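Local coordinates for MsStt7d protein (Micromonas, PDB 4IX3), which probably acts as an ATP- and metal-binding protein kinase, the chain here being the catalytic domain of a state transition kinase homolog, at residues E61-E64 and C65-D68; A128-A131 and T132-C136; C315-L318 and M319-E322. All coordinates share one frame; numbering follows the deposited sequence. Where two conformers were deposited one is given.

Interaction 1 of 3, residues E61-E64 and C65-D68; sequences ELLE and CEMD
Leu63 sends CG to the side of its carbonyl carbon, opposite its own N (chi1 -171°), and Glu66 does the same three residues on, with the rest of its chain extended (chi2 170°). Three residues apart on the helix, the two side chains leave from the same flank and, with these torsions, pass at a slant, Leu63 CD1 lying 4.0 Å from Glu66 OE1, a methyl beside a carboxylate oxygen. The backbone underneath is regular: Glu66 N donates to Leu62 O at 2.9 Å with an almost straight N-H...O (171°), and Met67 N donates to Leu63 O at 2.8 Å. Asp68 adds a different feature, because its CG stays beside its own N and the carboxylate folds back over the preceding turn. Its CG comes to 3.3 Å from Glu64 O, the carbonyl that Asp68 N already engages at 2.9 Å. Glu64, its chain extended beyond CG, forms a salt bridge with Arg11. Leu63 and Met67 pack against strand 106-112, while Glu66 OE1, next to Leu63 CD1, forms a salt bridge with Lys50, a residue of the nucleotide site. The helix thus clamps to the sheet through its apolar residues and offers one carboxylate to the site, as the C helix of the protein kinase fold does with its glutamate-lysine pair when the helix is swung in.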
ATOM      1  N   GLU B  61       3.991 -10.269  -8.328  1.00 17.85           N
ATOM      2  CA  GLU B  61       3.626 -11.633  -7.930  1.00 16.92           C
ATOM      3  C   GLU B  61       2.278 -11.613  -7.207  1.00 14.80           C
ATOM      4  O   GLU B  61       1.437 -12.510  -7.383  1.00 14.60           O
ATOM      5  CB  GLU B  61       4.734 -12.261  -7.095  1.00 20.48           C
ATOM      6  CG  GLU B  61       6.007 -12.559  -7.907  1.00 29.77           C
ATOM      7  CD  GLU B  61       6.875 -11.345  -8.323  1.00 43.80           C
ATOM      8  OE1 GLU B  61       6.833 -10.230  -7.733  1.00 51.31           O
ATOM      9  OE2 GLU B  61       7.704 -11.513  -9.253  1.00 53.43           O
ATOM     10  N   LEU B  62       2.025 -10.589  -6.412  1.00 12.93           N
ATOM     11  CA  LEU B  62       0.722 -10.482  -5.716  1.00 13.44           C
ATOM     12  C   LEU B  62      -0.413 -10.247  -6.731  1.00 12.19           C
ATOM     13  O   LEU B  62      -1.497 -10.825  -6.588  1.00 13.26           O
ATOM     14  CB  LEU B  62       0.778  -9.334  -4.678  1.00 15.95           C
ATOM     15  CG  LEU B  62       1.674  -9.644  -3.477  1.00 20.63           C
ATOM     16  CD1 LEU B  62       1.845  -8.348  -2.710  1.00 28.43           C
ATOM     17  CD2 LEU B  62       1.055 -10.721  -2.599  1.00 27.73           C
ATOM     18  N   LEU B  63      -0.182  -9.428  -7.765  1.00 11.41           N
ATOM     19  CA  LEU B  63      -1.222  -9.232  -8.762  1.00 10.82           C
ATOM     20  C   LEU B  63      -1.442 -10.529  -9.542  1.00 10.89           C
ATOM     21  O   LEU B  63      -2.591 -10.834  -9.916  1.00 11.23           O
ATOM     22  CB  LEU B  63      -0.848  -8.087  -9.705  1.00 10.99           C
ATOM     23  CG  LEU B  63      -1.943  -7.628 -10.668  1.00 10.33           C
ATOM     24  CD1 LEU B  63      -3.065  -6.917  -9.908  1.00 13.80           C
ATOM     25  CD2 LEU B  63      -1.364  -6.667 -11.720  1.00 11.96           C
ATOM     26  N   GLU B  64      -0.386 -11.292  -9.818  1.00 11.69           N
ATOM     27  CA  GLU B  64      -0.549 -12.579 -10.483  1.00 13.52           C
ATOM     28  C   GLU B  64      -1.371 -13.542  -9.644  1.00 13.10           C
ATOM     29  O   GLU B  64      -2.198 -14.285 -10.185  1.00 14.13           O
ATOM     30  CB  GLU B  64       0.803 -13.183 -10.809  1.00 15.06           C
ATOM     31  CG  GLU B  64       1.426 -12.530 -12.038  1.00 16.25           C
ATOM     32  CD  GLU B  64       2.858 -12.958 -12.285  1.00 19.58           C
ATOM     33  OE1 GLU B  64       3.509 -13.487 -11.374  1.00 23.67           O
ATOM     34  OE2 GLU B  64       3.362 -12.573 -13.358  1.00 21.57           O
ATOM     35  N   CYS B  65      -1.149 -13.551  -8.334  1.00 12.86           N
ATOM     36  CA  CYS B  65      -1.973 -14.383  -7.474  0.50 13.44           C
ATOM     37  C   CYS B  65      -3.431 -13.914  -7.501  1.00 11.43           C
ATOM     38  O   CYS B  65      -4.370 -14.756  -7.576  1.00 12.40           O
ATOM     39  CB  CYS B  65      -1.422 -14.367  -6.063  0.50 16.47           C
ATOM     40  SG  CYS B  65      -2.086 -15.713  -5.085  0.50 18.08           S
ATOM     41  N   GLU B  66      -3.669 -12.620  -7.369  1.00 11.40           N
ATOM     42  CA  GLU B  66      -5.017 -12.088  -7.466  1.00 11.57           C
ATOM     43  C   GLU B  66      -5.663 -12.511  -8.784  1.00 10.39           C
ATOM     44  O   GLU B  66      -6.851 -12.884  -8.840  1.00 12.07           O
ATOM     45  CB  GLU B  66      -4.996 -10.571  -7.351  1.00 11.18           C
ATOM     46  CG  GLU B  66      -6.378  -9.972  -7.483  1.00 11.99           C
ATOM     47  CD  GLU B  66      -6.424  -8.501  -7.125  1.00 11.40           C
ATOM     48  OE1 GLU B  66      -5.334  -7.951  -6.811  1.00 12.25           O
ATOM     49  OE2 GLU B  66      -7.514  -7.895  -7.220  1.00 13.09           O
ATOM     50  N   MET B  67      -4.896 -12.498  -9.867  1.00 11.35           N
ATOM     51  CA  MET B  67      -5.401 -12.954 -11.158  1.00 12.08           C
ATOM     52  C   MET B  67      -5.803 -14.419 -11.098  1.00 11.79           C
ATOM     53  O   MET B  67      -6.937 -14.734 -11.534  1.00 11.96           O
ATOM     54  CB  MET B  67      -4.305 -12.733 -12.204  1.00 11.68           C
ATOM     55  CG  MET B  67      -4.768 -13.205 -13.576  1.00 12.47           C
ATOM     56  SD  MET B  67      -3.599 -12.729 -14.916  1.00 14.43           S
ATOM     57  CE  MET B  67      -2.212 -13.771 -14.513  1.00 17.13           C
ATOM     58  N   ASP B  68      -4.914 -15.275 -10.603  1.00 11.55           N
ATOM     59  CA  ASP B  68      -5.189 -16.707 -10.535  1.00 12.45           C
ATOM     60  C   ASP B  68      -6.480 -16.954  -9.701  1.00 11.75           C
ATOM     61  O   ASP B  68      -7.351 -17.792 -10.072  1.00 12.68           O
ATOM     62  CB  ASP B  68      -4.046 -17.470  -9.855  1.00 14.84           C
ATOM     63  CG  ASP B  68      -2.750 -17.483 -10.662  1.00 20.47           C
ATOM     64  OD1 ASP B  68      -2.799 -17.276 -11.887  1.00 24.24           O
ATOM     65  OD2 ASP B  68      -1.678 -17.785 -10.050  1.00 23.67           O
TER

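Interaction 2 of 3, residues A128-A131 and T132-C136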
ATOM      1  N   ALA B 128     -31.508   4.500   4.620  1.00 16.64           N
ATOM      2  CA  ALA B 128     -32.383   4.706   3.461  1.00 17.99           C
ATOM      3  C   ALA B 128     -31.722   4.566   2.078  1.00 17.49           C
ATOM      4  O   ALA B 128     -32.167   3.735   1.288  1.00 18.60           O
ATOM      5  CB  ALA B 128     -33.206   5.972   3.566  1.00 21.78           C
ATOM      6  N   PRO B 129     -30.627   5.303   1.814  1.00 17.31           N
ATOM      7  CA  PRO B 129     -29.993   5.139   0.494  1.00 17.58           C
ATOM      8  C   PRO B 129     -29.366   3.741   0.362  1.00 16.69           C
ATOM      9  O   PRO B 129     -29.401   3.165  -0.735  1.00 16.62           O
ATOM     10  CB  PRO B 129     -28.923   6.233   0.466  1.00 21.03           C
ATOM     11  CG  PRO B 129     -28.763   6.679   1.870  1.00 20.05           C
ATOM     12  CD  PRO B 129     -30.122   6.498   2.515  1.00 19.24           C
ATOM     13  N   LEU B 130     -28.925   3.108   1.461  1.00 15.63           N
ATOM     14  CA  LEU B 130     -28.405   1.755   1.405  1.00 13.86           C
ATOM     15  C   LEU B 130     -29.525   0.777   0.987  1.00 14.55           C
ATOM     16  O   LEU B 130     -29.351  -0.016   0.053  1.00 13.51           O
ATOM     17  CB  LEU B 130     -27.766   1.375   2.753  1.00 14.31           C
ATOM     18  CG  LEU B 130     -27.346  -0.091   2.887  1.00 13.73           C
ATOM     19  CD1 LEU B 130     -26.288  -0.450   1.861  1.00 15.08           C
ATOM     20  CD2 LEU B 130     -26.918  -0.375   4.348  1.00 16.92           C
ATOM     21  N   ALA B 131     -30.674   0.855   1.654  1.00 14.69           N
ATOM     22  CA  ALA B 131     -31.816   0.010   1.338  1.00 14.60           C
ATOM     23  C   ALA B 131     -32.274   0.203  -0.096  1.00 14.43           C
ATOM     24  O   ALA B 131     -32.572  -0.777  -0.766  1.00 14.66           O
ATOM     25  CB  ALA B 131     -32.953   0.327   2.275  1.00 15.25           C
ATOM     26  N   THR B 132     -32.305   1.443  -0.574  1.00 13.92           N
ATOM     27  CA  THR B 132     -32.710   1.683  -1.957  1.00 16.15           C
ATOM     28  C   THR B 132     -31.745   0.996  -2.924  1.00 16.35           C
ATOM     29  O   THR B 132     -32.171   0.301  -3.878  1.00 16.35           O
ATOM     30  CB  THR B 132     -32.725   3.189  -2.206  1.00 17.47           C
ATOM     31  OG1 THR B 132     -33.804   3.744  -1.426  1.00 19.29           O
ATOM     32  CG2 THR B 132     -32.970   3.444  -3.667  1.00 19.54           C
ATOM     33  N   ALA B 133     -30.445   1.154  -2.676  1.00 13.69           N
ATOM     34  CA  ALA B 133     -29.425   0.544  -3.579  1.00 14.19           C
ATOM     35  C   ALA B 133     -29.499  -0.997  -3.526  1.00 13.73           C
ATOM     36  O   ALA B 133     -29.280  -1.670  -4.539  1.00 14.64           O
ATOM     37  CB  ALA B 133     -28.034   1.026  -3.212  1.00 15.64           C
ATOM     38  N   MET B 134     -29.845  -1.563  -2.355  1.00 12.21           N
ATOM     39  CA  MET B 134     -29.980  -3.003  -2.203  1.00 11.90           C
ATOM     40  C   MET B 134     -31.375  -3.537  -2.651  1.00 12.03           C
ATOM     41  O   MET B 134     -31.599  -4.746  -2.592  1.00 14.05           O
ATOM     42  CB  MET B 134     -29.869  -3.335  -0.729  1.00 13.37           C
ATOM     43  CG  MET B 134     -28.457  -3.178  -0.133  1.00 11.57           C
ATOM     44  SD  MET B 134     -28.383  -3.387   1.654  1.00 13.42           S
ATOM     45  CE  MET B 134     -29.185  -4.997   1.846  1.00 13.83           C
ATOM     46  N   ALA B 135     -32.274  -2.658  -3.088  1.00 12.54           N
ATOM     47  CA  ALA B 135     -33.666  -3.048  -3.390  1.00 14.53           C
ATOM     48  C   ALA B 135     -34.273  -3.797  -2.189  1.00 14.34           C
ATOM     49  O   ALA B 135     -34.915  -4.863  -2.322  1.00 15.37           O
ATOM     50  CB  ALA B 135     -33.747  -3.844  -4.692  1.00 14.84           C
ATOM     51  N   CYS B 136     -34.004  -3.243  -1.004  1.00 14.18           N
ATOM     52  CA  CYS B 136     -34.456  -3.886   0.235  1.00 14.60           C
ATOM     53  C   CYS B 136     -35.746  -3.276   0.696  1.00 15.42           C
ATOM     54  O   CYS B 136     -35.741  -2.124   1.131  1.00 17.83           O
ATOM     55  CB  CYS B 136     -33.354  -3.693   1.288  1.00 14.69           C
ATOM     56  SG  CYS B 136     -33.595  -4.660   2.806  1.00 14.74           S
TER
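Thr132 opens the final turn of helix 127-133, its N donating to Ala128 O at 3.0 Å while its CB rests near the carbonyls of Ala128 and Pro129. Ala133 follows with a matching bond from its N to Pro129 O. At Met134 the side chain begins to matter: with CG beside its own N (chi1 -71°) the chain turns back along the helix, and SD settles 3.6 Å from Leu130 CD1 and 3.7 Å from Leu130 CG, the sulfur laid against one methyl and the branch carbon of the leucine. Ala135 then takes a positive phi of 52°, and its N bonds to Thr132 O. That reversal lets Cys136 N return to Ala131 O at 2.9 Å, with an N-H...O angle of 176°, completing a Schellman motif. Cys136 CB stands 4.2 Å from Ala131 CB, the apolar contact across the closed turn that commonly accompanies this ending. Around the turn, helix 141-161 takes Leu130 and Ala131 on Val144 and Met134 on Ala148, and its Lys147 reaches Met134 O; Leu130 and Ala133 also meet Leu122 of helix 119-125, so the short helix is packed against both neighbours.

Interaction 3 of 3, residues C315-L318 and M319-E322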
ATOM      1  N   CYS B 315     -24.213 -12.478  15.853  1.00 12.95           N
ATOM      2  CA  CYS B 315     -22.932 -11.793  16.076  0.50 13.00           C
ATOM      3  C   CYS B 315     -22.038 -12.623  16.989  1.00 13.24           C
ATOM      4  O   CYS B 315     -20.863 -12.799  16.695  1.00 14.06           O
ATOM      5  CB  CYS B 315     -23.101 -10.386  16.666  0.50 13.66           C
ATOM      6  SG  CYS B 315     -23.695  -9.159  15.496  0.50 12.20           S
ATOM      7  N   GLN B 316     -22.557 -13.133  18.111  1.00 13.99           N
ATOM      8  CA  GLN B 316     -21.752 -13.955  19.011  1.00 14.00           C
ATOM      9  C   GLN B 316     -21.189 -15.173  18.263  1.00 12.06           C
ATOM     10  O   GLN B 316     -20.012 -15.538  18.414  1.00 13.88           O
ATOM     11  CB  GLN B 316     -22.564 -14.444  20.222  1.00 15.81           C
ATOM     12  CG  GLN B 316     -21.758 -15.391  21.127  1.00 17.54           C
ATOM     13  CD  GLN B 316     -20.620 -14.657  21.801  1.00 19.63           C
ATOM     14  OE1 GLN B 316     -19.501 -14.542  21.271  1.00 21.96           O
ATOM     15  NE2 GLN B 316     -20.910 -14.112  22.966  1.00 19.09           N
ATOM     16  N   ARG B 317     -22.025 -15.808  17.441  1.00 12.40           N
ATOM     17  CA  ARG B 317     -21.572 -16.981  16.675  1.00 13.59           C
ATOM     18  C   ARG B 317     -20.440 -16.654  15.701  1.00 12.38           C
ATOM     19  O   ARG B 317     -19.465 -17.389  15.615  1.00 13.04           O
ATOM     20  CB  ARG B 317     -22.730 -17.571  15.829  1.00 13.59           C
ATOM     21  CG  ARG B 317     -23.945 -18.095  16.608  1.00 16.49           C
ATOM     22  CD  ARG B 317     -23.456 -19.256  17.409  1.00 15.81           C
ATOM     23  NE  ARG B 317     -22.953 -20.336  16.529  1.00 16.50           N
ATOM     24  CZ  ARG B 317     -21.722 -20.846  16.592  1.00 17.98           C
ATOM     25  NH1 ARG B 317     -20.860 -20.462  17.533  1.00 16.68           N
ATOM     26  NH2 ARG B 317     -21.358 -21.792  15.734  1.00 19.21           N
ATOM     27  N   LEU B 318     -20.583 -15.543  14.992  1.00 11.66           N
ATOM     28  CA  LEU B 318     -19.573 -15.152  14.017  1.00 11.22           C
ATOM     29  C   LEU B 318     -18.306 -14.601  14.673  1.00 12.48           C
ATOM     30  O   LEU B 318     -17.274 -14.487  13.999  1.00 13.01           O
ATOM     31  CB  LEU B 318     -20.170 -14.058  13.106  1.00 12.06           C
ATOM     32  CG  LEU B 318     -21.231 -14.560  12.081  1.00 11.54           C
ATOM     33  CD1 LEU B 318     -21.915 -13.402  11.413  1.00 12.93           C
ATOM     34  CD2 LEU B 318     -20.565 -15.466  11.019  1.00 13.96           C
ATOM     35  N   MET B 319     -18.394 -14.202  15.942  1.00 12.27           N
ATOM     36  CA  MET B 319     -17.308 -13.479  16.616  1.00 12.09           C
ATOM     37  C   MET B 319     -16.846 -14.182  17.891  1.00 13.15           C
ATOM     38  O   MET B 319     -16.306 -13.534  18.814  1.00 15.57           O
ATOM     39  CB  MET B 319     -17.704 -12.021  16.822  1.00 12.26           C
ATOM     40  CG  MET B 319     -18.100 -11.342  15.502  1.00 13.88           C
ATOM     41  SD  MET B 319     -18.429  -9.591  15.621  1.00 14.38           S
ATOM     42  CE  MET B 319     -16.735  -8.996  15.701  1.00 18.35           C
ATOM     43  N   GLU B 320     -17.000 -15.502  17.940  1.00 12.47           N
ATOM     44  CA  GLU B 320     -16.441 -16.209  19.098  1.00 13.96           C
ATOM     45  C   GLU B 320     -14.922 -15.982  19.142  1.00 14.89           C
ATOM     46  O   GLU B 320     -14.250 -15.990  18.091  1.00 16.08           O
ATOM     47  CB  GLU B 320     -16.720 -17.715  19.017  1.00 14.75           C
ATOM     48  CG  GLU B 320     -18.119 -18.140  19.396  1.00 17.70           C
ATOM     49  CD  GLU B 320     -18.341 -17.980  20.900  1.00 20.00           C
ATOM     50  OE1 GLU B 320     -17.374 -17.868  21.703  1.00 20.71           O
ATOM     51  OE2 GLU B 320     -19.498 -18.142  21.312  1.00 24.66           O
ATOM     52  N   ALA B 321     -14.359 -15.887  20.337  1.00 15.20           N
ATOM     53  CA  ALA B 321     -12.932 -15.650  20.485  1.00 19.25           C
ATOM     54  C   ALA B 321     -12.108 -16.777  19.873  1.00 16.93           C
ATOM     55  O   ALA B 321     -11.093 -16.537  19.200  1.00 20.25           O
ATOM     56  CB  ALA B 321     -12.603 -15.479  21.960  1.00 22.17           C
ATOM     57  N   GLU B 322     -12.563 -18.019  20.058  1.00 17.39           N
ATOM     58  CA  GLU B 322     -11.876 -19.208  19.573  1.00 18.33           C
ATOM     59  C   GLU B 322     -12.405 -19.635  18.227  1.00 17.36           C
ATOM     60  O   GLU B 322     -13.609 -19.806  18.080  1.00 15.97           O
ATOM     61  CB  GLU B 322     -12.028 -20.348  20.583  1.00 21.82           C
ATOM     62  CG  GLU B 322     -11.391 -20.050  21.917  1.00 25.26           C
ATOM     63  CD  GLU B 322      -9.886 -19.994  21.823  1.00 31.37           C
ATOM     64  OE1 GLU B 322      -9.340 -20.702  20.941  1.00 34.22           O
ATOM     65  OE2 GLU B 322      -9.269 -19.289  22.664  1.00 44.79           O
TER
HETATM   66  O   HOH W   1     -21.586 -18.777  19.916  1.00 24.90           O
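Met319 and Glu320 fold back on the last turn of helix 302-318, a helix C-terminus in the large C-terminal lobe of the kinase fold that unwinds without a regular closing bond. Met319 N lies 2.9 Å from Cys315 O, but the N-H is bent so far that this bond is weak; a second bond, to Gln316 O at 3.2 Å, approaches from above the carbonyl plane, 74° out of it. One N-H is thus divided between two carbonyls as the chain leaves the helix. The Met319 side chain lies over the same end: CG sits beside its own N (chi1 -55°) and comes to 3.3 Å from Cys315 O, while the thioether bends on toward Trp251, Cys255 and Leu258 of helix 246-261. Leu318 points its side chain to Met149 and Leu153 of helix 141-161. Glu320 is bent once, at chi2 (-71°). With CG kept near the backbone N, that bend curls the carboxylate back over the preceding turn, with CG 3.4 Å from Gln316 O and OE2 3.6 Å from Gln316 CG. Arg317 curls too, bending at chi2 and chi3 so that NH1 ends 4.0 Å from Glu320 CG; that nitrogen also donates to Ala325 O. The charged ends, NH1 and OE2, do not touch, but a water joins them: Arg317 NH1 gives it a hydrogen, and it lies in the guanidinium plane at its edge. Were Glu320 an alanine, this water would probably lose its carboxylate acceptor, and the Gln316 carbonyl and CG their cover. In the bridge as built, the water donates to Glu320 OE2 at 2.6 Å.

Interaction 1 stands apart from the other two, across the chain's centre: its centre is 33 Å from that of interaction 2 and 31 Å from that of interaction 3. It alone reaches the active site, for the side chain of Glu66 comes within about 4 Å of that of Asp188, which with Asp168 holds a magnesium ion. Interaction 2 is more remote, the side chain of Ala133 being about 11 Å from that of Glu114 at the ADP site, and interaction 3 lies away from all the known sites. Interactions 2 and 3, about 15 Å apart at their nearest atoms, both end helices and share helix 141-161 as packing partner.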